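Local coordinates for CG14216 (Drosophila melanogaster, PDB 3P9Y), which probably removes phosphate from phosphoserine in the C-terminal domain repeats of RNA polymerase II, with a part in RNA processing and termination, at residues Asn36-Gly41 against Glu107-Ile112; Asp67-Leu72 against Gly84-Leu89. The protein carries 2 engineered substitutions. One frame throughout, in Å; residues are numbered along the deposited sequence.

Interaction 1 of 2, residues Asn36-Gly41 against Glu107-Ile112; sequences NVRSYG and EQFDII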
ATOM      1  N   ASN A  36       7.202   4.186 -10.221  1.00 20.71           N
ATOM      2  CA  ASN A  36       6.665   5.404  -9.629  1.00 20.72           C
ATOM      3  C   ASN A  36       5.537   5.027  -8.677  1.00 19.55           C
ATOM      4  O   ASN A  36       4.420   4.777  -9.114  1.00 18.29           O
ATOM      5  CB  ASN A  36       6.137   6.320 -10.734  1.00 20.34           C
ATOM      6  CG  ASN A  36       5.449   7.568 -10.196  1.00 22.51           C
ATOM      7  OD1 ASN A  36       5.446   7.829  -8.994  1.00 22.65           O
ATOM      8  ND2 ASN A  36       4.862   8.345 -11.096  1.00 23.28           N
ATOM      9  N   VAL A  37       5.826   4.975  -7.382  1.00 19.42           N
ATOM     10  CA  VAL A  37       4.856   4.465  -6.421  1.00 18.55           C
ATOM     11  C   VAL A  37       4.642   5.421  -5.247  1.00 19.29           C
ATOM     12  O   VAL A  37       5.582   6.060  -4.766  1.00 19.98           O
ATOM     13  CB  VAL A  37       5.284   3.065  -5.903  1.00 18.07           C
ATOM     14  CG1 VAL A  37       6.696   3.113  -5.315  1.00 17.93           C
ATOM     15  CG2 VAL A  37       4.282   2.525  -4.884  1.00 16.40           C
ATOM     16  N   ARG A  38       3.389   5.520  -4.807  1.00 17.91           N
ATOM     17  CA  ARG A  38       3.024   6.255  -3.597  1.00 18.20           C
ATOM     18  C   ARG A  38       2.179   5.330  -2.736  1.00 17.33           C
ATOM     19  O   ARG A  38       1.610   4.372  -3.244  1.00 17.28           O
ATOM     20  CB  ARG A  38       2.236   7.525  -3.939  1.00 20.22           C
ATOM     21  CG  ARG A  38       3.030   8.552  -4.726  1.00 23.90           C
ATOM     22  CD  ARG A  38       2.258   9.850  -4.895  1.00 28.41           C
ATOM     23  NE  ARG A  38       3.090  10.919  -5.445  1.00 34.54           N
ATOM     24  CZ  ARG A  38       3.346  11.084  -6.740  1.00 37.56           C
ATOM     25  NH1 ARG A  38       2.838  10.246  -7.640  1.00 35.72           N
ATOM     26  NH2 ARG A  38       4.113  12.091  -7.138  1.00 40.77           N
ATOM     27  N   SER A  39       2.103   5.599  -1.438  1.00 17.14           N
ATOM     28  CA  SER A  39       1.368   4.720  -0.532  1.00 18.07           C
ATOM     29  C   SER A  39       0.440   5.497   0.388  1.00 18.08           C
ATOM     30  O   SER A  39       0.703   6.653   0.715  1.00 17.83           O
ATOM     31  CB  SER A  39       2.336   3.884   0.310  1.00 16.85           C
ATOM     32  OG  SER A  39       3.214   4.711   1.051  1.00 16.23           O
ATOM     33  N   TYR A  40      -0.637   4.841   0.811  1.00 17.79           N
ATOM     34  CA  TYR A  40      -1.636   5.460   1.674  1.00 18.51           C
ATOM     35  C   TYR A  40      -2.315   4.424   2.569  1.00 18.73           C
ATOM     36  O   TYR A  40      -2.194   3.220   2.346  1.00 17.75           O
ATOM     37  CB  TYR A  40      -2.698   6.159   0.820  1.00 18.63           C
ATOM     38  CG  TYR A  40      -2.129   7.128  -0.183  1.00 18.36           C
ATOM     39  CD1 TYR A  40      -1.878   8.447   0.165  1.00 19.94           C
ATOM     40  CD2 TYR A  40      -1.833   6.723  -1.475  1.00 18.40           C
ATOM     41  CE1 TYR A  40      -1.347   9.337  -0.747  1.00 20.59           C
ATOM     42  CE2 TYR A  40      -1.305   7.604  -2.395  1.00 20.24           C
ATOM     43  CZ  TYR A  40      -1.064   8.911  -2.026  1.00 22.14           C
ATOM     44  OH  TYR A  40      -0.535   9.793  -2.939  1.00 22.89           O
ATOM     45  N   GLY A  41      -3.025   4.906   3.585  1.00 19.15           N
ATOM     46  CA  GLY A  41      -3.880   4.073   4.409  1.00 19.38           C
ATOM     47  C   GLY A  41      -5.298   4.595   4.268  1.00 20.09           C
ATOM     48  O   GLY A  41      -5.490   5.705   3.792  1.00 20.89           O
ATOM     49  N   GLU A 107      -3.453  13.235  -5.624  1.00 29.88           N
ATOM     50  CA  GLU A 107      -2.690  12.531  -6.649  1.00 29.57           C
ATOM     51  C   GLU A 107      -3.603  11.581  -7.416  1.00 27.72           C
ATOM     52  O   GLU A 107      -4.582  11.071  -6.869  1.00 26.10           O
ATOM     53  CB  GLU A 107      -1.542  11.738  -6.017  1.00 28.98           C
ATOM     54  CG  GLU A 107      -0.593  12.571  -5.168  1.00 31.71           C
ATOM     55  CD  GLU A 107       0.219  13.558  -5.988  1.00 34.59           C
ATOM     56  OE1 GLU A 107       0.333  13.373  -7.219  1.00 34.80           O
ATOM     57  OE2 GLU A 107       0.752  14.521  -5.397  1.00 38.05           O
ATOM     58  N   GLN A 108      -3.273  11.339  -8.679  1.00 26.54           N
ATOM     59  CA  GLN A 108      -4.010  10.384  -9.497  1.00 26.32           C
ATOM     60  C   GLN A 108      -3.099   9.244  -9.941  1.00 24.78           C
ATOM     61  O   GLN A 108      -1.883   9.406 -10.023  1.00 24.49           O
ATOM     62  CB  GLN A 108      -4.605  11.083 -10.714  1.00 28.06           C
ATOM     63  CG  GLN A 108      -5.560  12.202 -10.353  1.00 27.36           C
ATOM     64  CD  GLN A 108      -6.313  12.719 -11.552  1.00 29.63           C
ATOM     65  OE1 GLN A 108      -5.934  12.461 -12.693  1.00 31.03           O
ATOM     66  NE2 GLN A 108      -7.393  13.452 -11.304  1.00 30.47           N
ATOM     67  N   PHE A 109      -3.692   8.092 -10.232  1.00 23.72           N
ATOM     68  CA  PHE A 109      -2.913   6.894 -10.525  1.00 21.20           C
ATOM     69  C   PHE A 109      -3.509   6.088 -11.667  1.00 20.45           C
ATOM     70  O   PHE A 109      -4.694   6.195 -11.966  1.00 21.95           O
ATOM     71  CB  PHE A 109      -2.826   6.021  -9.273  1.00 19.18           C
ATOM     72  CG  PHE A 109      -2.335   6.757  -8.060  1.00 19.85           C
ATOM     73  CD1 PHE A 109      -0.979   6.918  -7.836  1.00 19.72           C
ATOM     74  CD2 PHE A 109      -3.231   7.297  -7.151  1.00 21.07           C
ATOM     75  CE1 PHE A 109      -0.523   7.607  -6.720  1.00 21.80           C
ATOM     76  CE2 PHE A 109      -2.782   7.981  -6.034  1.00 21.75           C
ATOM     77  CZ  PHE A 109      -1.426   8.136  -5.820  1.00 21.13           C
ATOM     78  N   ASP A 110      -2.668   5.287 -12.310  1.00 19.80           N
ATOM     79  CA  ASP A 110      -3.117   4.335 -13.312  1.00 19.77           C
ATOM     80  C   ASP A 110      -3.532   3.033 -12.648  1.00 18.52           C
ATOM     81  O   ASP A 110      -4.437   2.354 -13.124  1.00 18.06           O
ATOM     82  CB  ASP A 110      -2.003   4.049 -14.319  1.00 19.48           C
ATOM     83  CG  ASP A 110      -1.528   5.300 -15.026  1.00 23.00           C
ATOM     84  OD1 ASP A 110      -2.362   5.968 -15.674  1.00 23.81           O
ATOM     85  OD2 ASP A 110      -0.326   5.616 -14.926  1.00 21.45           O
ATOM     86  N   ILE A 111      -2.851   2.676 -11.562  1.00 17.50           N
ATOM     87  CA  ILE A 111      -3.170   1.455 -10.826  1.00 16.50           C
ATOM     88  C   ILE A 111      -3.117   1.704  -9.324  1.00 15.79           C
ATOM     89  O   ILE A 111      -2.164   2.292  -8.816  1.00 14.68           O
ATOM     90  CB  ILE A 111      -2.197   0.308 -11.164  1.00 16.21           C
ATOM     91  CG1 ILE A 111      -2.211   0.017 -12.669  1.00 18.59           C
ATOM     92  CG2 ILE A 111      -2.565  -0.944 -10.383  1.00 16.70           C
ATOM     93  CD1 ILE A 111      -1.256  -1.100 -13.095  1.00 18.43           C
ATOM     94  N   ILE A 112      -4.146   1.253  -8.620  1.00 14.83           N
ATOM     95  CA  ILE A 112      -4.180   1.330  -7.169  1.00 14.72           C
ATOM     96  C   ILE A 112      -4.317  -0.081  -6.615  1.00 14.20           C
ATOM     97  O   ILE A 112      -5.313  -0.749  -6.856  1.00 13.87           O
ATOM     98  CB  ILE A 112      -5.367   2.185  -6.682  1.00 15.03           C
ATOM     99  CG1 ILE A 112      -5.293   3.588  -7.297  1.00 16.53           C
ATOM    100  CG2 ILE A 112      -5.382   2.257  -5.160  1.00 14.98           C
ATOM    101  CD1 ILE A 112      -6.473   4.483  -6.944  1.00 16.56           C
TER
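Tyr40 and Phe109 meet by their edges, without stacking, over the sheet, where the packing of this contact is tightest. The two side chains come from opposite directions: Tyr40 CE2 is 3.5 Å from Phe109 CZ, and the planes stand at 68°. Tyr40 OH lies 3.4 Å from Phe109 CZ in the plane of the phenyl ring, at its edge. Phenylalanine suits this buried place because it offers only C-H groups, while tyrosine fills the gap and still places its hydroxyl to hydrogen-bond Thr105 OG1. Thr105 OG1 also bonds the backbone N of Glu107, and so ties the tyrosine to the start of 107-112.

Toward the more exposed side the contact loosens. Phe109 CE1 touches the aliphatic root of Arg38, 3.9 Å from its CB, and Glu107 CG rests 3.6 Å from Tyr40 OH. The glutamate chain bends at chi2 (-68°), which brings its carboxylate over the guanidinium of Arg38 as a nearly parallel stack, the planes only 5° apart. Glu107 OE1 sits above the centre of that group, 3.8 Å from Arg38 CZ. No N-H is aimed there, so this long salt bridge, 4.0 Å from Arg38 NH2 to Glu107 OE1, is purely electrostatic. Long, flexible charged residues fit such a partly exposed border, since their methylenes flank the aromatic pair while their charged ends lie at its outer side.

Arg38 and Tyr40 belong to edge strand 36-41, which pairs in parallel with strand 11-16. Phe109, packed on Ala13 of that intervening strand, leads into strand 111-114 on its far side. Side chains thus bridge across a middle strand on one face of the central sheet, whose 2-1-3-4 order of parallel strands is that of the low-molecular-weight tyrosine phosphatase-like fold.

Interaction 2 of 2, residues Asp67-Leu72 against Gly84-Leu89; sequences DIYRDL and GLLHML
Tyr69 lays one face of its ring against Leu86 in a CH-pi contact: Leu86 CD2 stands 3.9 Å from the centroid of the Tyr69 ring, 12° off the normal. With CG turned away from the backbone N (chi1 -177°), the ring swings across to the neighbouring helix, where Tyr69 CE1 comes within 3.2 Å of Leu86 O. A broad aromatic suits this partly exposed border: its face covers a leucine methyl while Leu89 CB meets its edge. Replacing Tyr69 by an alanine would probably leave the Leu86 methyl without its aromatic cover and open a gap beside Leu89.

The remaining contacts are aliphatic and buried. Leu72 CD1 lies 3.7 Å from Leu89 CD1 and touches Leu85 CD1, and Ile68 CG2 packs 3.8 Å from Leu89 CD2. Leucine's forked end lets Leu89 serve two partners, one methyl nearest Leu72, the other Ile68.

No hydrogen bond joins 67-72 to 84-89, but the backbone of Leu86 bonds that of Tyr80, tying the two helices together. Gly84, the first residue after helix 65-82 to leave helical angles, is also the N-cap of helix 85-95; at its positive phi a side chain would jam against the preceding carbonyl O, so glycine suits. The axes of 67-72 and 85-89 approach to 9.5 Å at 164°, an antiparallel helical hairpin whose Leu85 packs on an apolar side chain of the bound peptide, at the substrate-binding site.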
ATOM      1  N   ASP A  67       8.370  10.870  14.900  1.00 30.79           N
ATOM      2  CA  ASP A  67       7.769  11.219  16.181  1.00 33.06           C
ATOM      3  C   ASP A  67       7.077  10.021  16.821  1.00 32.96           C
ATOM      4  O   ASP A  67       7.097   9.870  18.039  1.00 33.43           O
ATOM      5  CB  ASP A  67       6.781  12.371  16.015  1.00 32.86           C
ATOM      6  CG  ASP A  67       7.473  13.691  15.763  1.00 34.00           C
ATOM      7  OD1 ASP A  67       8.681  13.785  16.056  1.00 35.71           O
ATOM      8  OD2 ASP A  67       6.814  14.631  15.273  1.00 35.62           O
ATOM      9  N   ILE A  68       6.464   9.172  16.006  1.00 31.86           N
ATOM     10  CA  ILE A  68       5.856   7.953  16.521  1.00 30.78           C
ATOM     11  C   ILE A  68       6.954   7.054  17.072  1.00 31.17           C
ATOM     12  O   ILE A  68       6.788   6.418  18.109  1.00 32.14           O
ATOM     13  CB  ILE A  68       5.060   7.214  15.430  1.00 29.83           C
ATOM     14  CG1 ILE A  68       3.902   8.095  14.945  1.00 29.33           C
ATOM     15  CG2 ILE A  68       4.543   5.882  15.957  1.00 29.17           C
ATOM     16  CD1 ILE A  68       3.128   7.517  13.783  1.00 28.63           C
ATOM     17  N   TYR A  69       8.083   7.025  16.370  1.00 30.60           N
ATOM     18  CA  TYR A  69       9.255   6.259  16.782  1.00 32.15           C
ATOM     19  C   TYR A  69       9.738   6.700  18.161  1.00 34.17           C
ATOM     20  O   TYR A  69       9.959   5.875  19.044  1.00 33.62           O
ATOM     21  CB  TYR A  69      10.378   6.460  15.764  1.00 30.68           C
ATOM     22  CG  TYR A  69      11.627   5.653  16.035  1.00 31.81           C
ATOM     23  CD1 TYR A  69      11.918   4.521  15.287  1.00 31.24           C
ATOM     24  CD2 TYR A  69      12.522   6.028  17.030  1.00 35.08           C
ATOM     25  CE1 TYR A  69      13.061   3.781  15.523  1.00 31.83           C
ATOM     26  CE2 TYR A  69      13.672   5.291  17.274  1.00 33.44           C
ATOM     27  CZ  TYR A  69      13.935   4.169  16.514  1.00 33.71           C
ATOM     28  OH  TYR A  69      15.073   3.424  16.743  1.00 34.59           O
ATOM     29  N   ARG A  70       9.911   8.008  18.333  1.00 35.10           N
ATOM     30  CA  ARG A  70      10.353   8.567  19.605  1.00 38.28           C
ATOM     31  C   ARG A  70       9.354   8.226  20.694  1.00 37.08           C
ATOM     32  O   ARG A  70       9.734   7.880  21.811  1.00 38.11           O
ATOM     33  CB  ARG A  70      10.500  10.085  19.501  1.00 42.73           C
ATOM     34  CG  ARG A  70      11.729  10.541  18.737  1.00 49.95           C
ATOM     35  CD  ARG A  70      11.658  12.025  18.409  1.00 60.87           C
ATOM     36  NE  ARG A  70      12.907  12.520  17.834  1.00 74.30           N
ATOM     37  CZ  ARG A  70      13.892  13.074  18.537  1.00 86.33           C
ATOM     38  NH1 ARG A  70      13.786  13.215  19.853  1.00 86.48           N
ATOM     39  NH2 ARG A  70      14.989  13.492  17.920  1.00 92.69           N
ATOM     40  N   ASP A  71       8.073   8.310  20.353  1.00 36.21           N
ATOM     41  CA  ASP A  71       7.002   8.060  21.306  1.00 37.03           C
ATOM     42  C   ASP A  71       7.086   6.654  21.895  1.00 38.71           C
ATOM     43  O   ASP A  71       6.983   6.473  23.108  1.00 39.14           O
ATOM     44  CB  ASP A  71       5.647   8.248  20.631  1.00 36.91           C
ATOM     45  CG  ASP A  71       4.501   8.215  21.618  1.00 38.54           C
ATOM     46  OD1 ASP A  71       4.583   8.923  22.642  1.00 41.42           O
ATOM     47  OD2 ASP A  71       3.523   7.482  21.369  1.00 36.67           O
ATOM     48  N   LEU A  72       7.272   5.660  21.034  1.00 36.89           N
ATOM     49  CA  LEU A  72       7.299   4.272  21.474  1.00 36.87           C
ATOM     50  C   LEU A  72       8.624   3.949  22.154  1.00 38.77           C
ATOM     51  O   LEU A  72       8.691   3.075  23.017  1.00 39.63           O
ATOM     52  CB  LEU A  72       7.082   3.328  20.289  1.00 36.36           C
ATOM     53  CG  LEU A  72       5.757   3.468  19.534  1.00 35.64           C
ATOM     54  CD1 LEU A  72       5.677   2.438  18.420  1.00 32.57           C
ATOM     55  CD2 LEU A  72       4.570   3.330  20.478  1.00 37.06           C
ATOM     56  N   GLY A  84       9.283  -5.435  16.774  1.00 36.94           N
ATOM     57  CA  GLY A  84       9.597  -5.004  15.422  1.00 35.83           C
ATOM     58  C   GLY A  84       9.121  -3.624  14.995  1.00 32.00           C
ATOM     59  O   GLY A  84       9.420  -3.191  13.883  1.00 29.54           O
ATOM     60  N   LEU A  85       8.396  -2.924  15.863  1.00 31.46           N
ATOM     61  CA  LEU A  85       7.785  -1.651  15.481  1.00 29.94           C
ATOM     62  C   LEU A  85       8.803  -0.542  15.221  1.00 28.64           C
ATOM     63  O   LEU A  85       8.610   0.273  14.326  1.00 26.42           O
ATOM     64  CB  LEU A  85       6.779  -1.190  16.537  1.00 31.95           C
ATOM     65  CG  LEU A  85       5.602  -2.130  16.814  1.00 33.52           C
ATOM     66  CD1 LEU A  85       4.493  -1.386  17.547  1.00 32.54           C
ATOM     67  CD2 LEU A  85       5.067  -2.735  15.527  1.00 32.50           C
ATOM     68  N   LEU A  86       9.880  -0.497  15.995  1.00 29.95           N
ATOM     69  CA  LEU A  86      10.879   0.551  15.810  1.00 29.27           C
ATOM     70  C   LEU A  86      11.593   0.395  14.467  1.00 28.29           C
ATOM     71  O   LEU A  86      11.862   1.381  13.787  1.00 26.80           O
ATOM     72  CB  LEU A  86      11.881   0.568  16.967  1.00 32.37           C
ATOM     73  CG  LEU A  86      11.304   1.031  18.313  1.00 33.79           C
ATOM     74  CD1 LEU A  86      12.395   1.145  19.365  1.00 36.00           C
ATOM     75  CD2 LEU A  86      10.573   2.360  18.164  1.00 32.53           C
ATOM     76  N   HIS A  87      11.882  -0.841  14.074  1.00 29.10           N
ATOM     77  CA  HIS A  87      12.502  -1.074  12.776  1.00 28.47           C
ATOM     78  C   HIS A  87      11.533  -0.711  11.657  1.00 27.42           C
ATOM     79  O   HIS A  87      11.923  -0.092  10.671  1.00 26.66           O
ATOM     80  CB  HIS A  87      12.952  -2.524  12.613  1.00 30.23           C
ATOM     81  CG  HIS A  87      13.407  -2.851  11.224  1.00 32.00           C
ATOM     82  ND1 HIS A  87      14.497  -2.244  10.639  1.00 31.52           N
ATOM     83  CD2 HIS A  87      12.911  -3.705  10.298  1.00 33.84           C
ATOM     84  CE1 HIS A  87      14.659  -2.716   9.415  1.00 30.79           C
ATOM     85  NE2 HIS A  87      13.710  -3.605   9.185  1.00 33.46           N
ATOM     86  N   MET A  88      10.270  -1.093  11.814  1.00 26.29           N
ATOM     87  CA  MET A  88       9.252  -0.752  10.829  1.00 25.94           C
ATOM     88  C   MET A  88       9.177   0.758  10.650  1.00 23.95           C
ATOM     89  O   MET A  88       9.151   1.257   9.529  1.00 22.10           O
ATOM     90  CB  MET A  88       7.884  -1.296  11.252  1.00 24.84           C
ATOM     91  CG  MET A  88       6.745  -0.903  10.319  1.00 22.83           C
ATOM     92  SD  MET A  88       5.152  -1.585  10.839  1.00 22.82           S
ATOM     93  CE  MET A  88       5.467  -3.338  10.655  1.00 25.75           C
ATOM     94  N   LEU A  89       9.144   1.481  11.765  1.00 24.65           N
ATOM     95  CA  LEU A  89       9.016   2.929  11.735  1.00 24.55           C
ATOM     96  C   LEU A  89      10.264   3.570  11.136  1.00 23.59           C
ATOM     97  O   LEU A  89      10.185   4.595  10.467  1.00 23.98           O
ATOM     98  CB  LEU A  89       8.760   3.466  13.146  1.00 25.20           C
ATOM     99  CG  LEU A  89       7.353   3.178  13.682  1.00 26.52           C
ATOM    100  CD1 LEU A  89       7.332   3.155  15.203  1.00 26.84           C
ATOM    101  CD2 LEU A  89       6.346   4.189  13.132  1.00 24.63           C
TER

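How the interactions relate
From the N terminus, strand 11-16 and helix 22-32 come before strand 36-41, where interaction 1 begins. The chain then runs through the small antiparallel sheet 46-48/57-59 into helix 65-82, turns, and returns as helix 85-95; interaction 2 closes this short loop, with 11 residues between its segments. Only afterwards does the chain reach 107-112, closing the much longer loop of interaction 1. The two loops therefore nest without crossing. Interaction 1 belongs to the central sheet, interaction 2 to the helical hairpin that the chain forms, in sequence, between strands 36-41 and 111-114. Their nearest atoms are about 11 Å apart and do not touch, their centres about 24 Å.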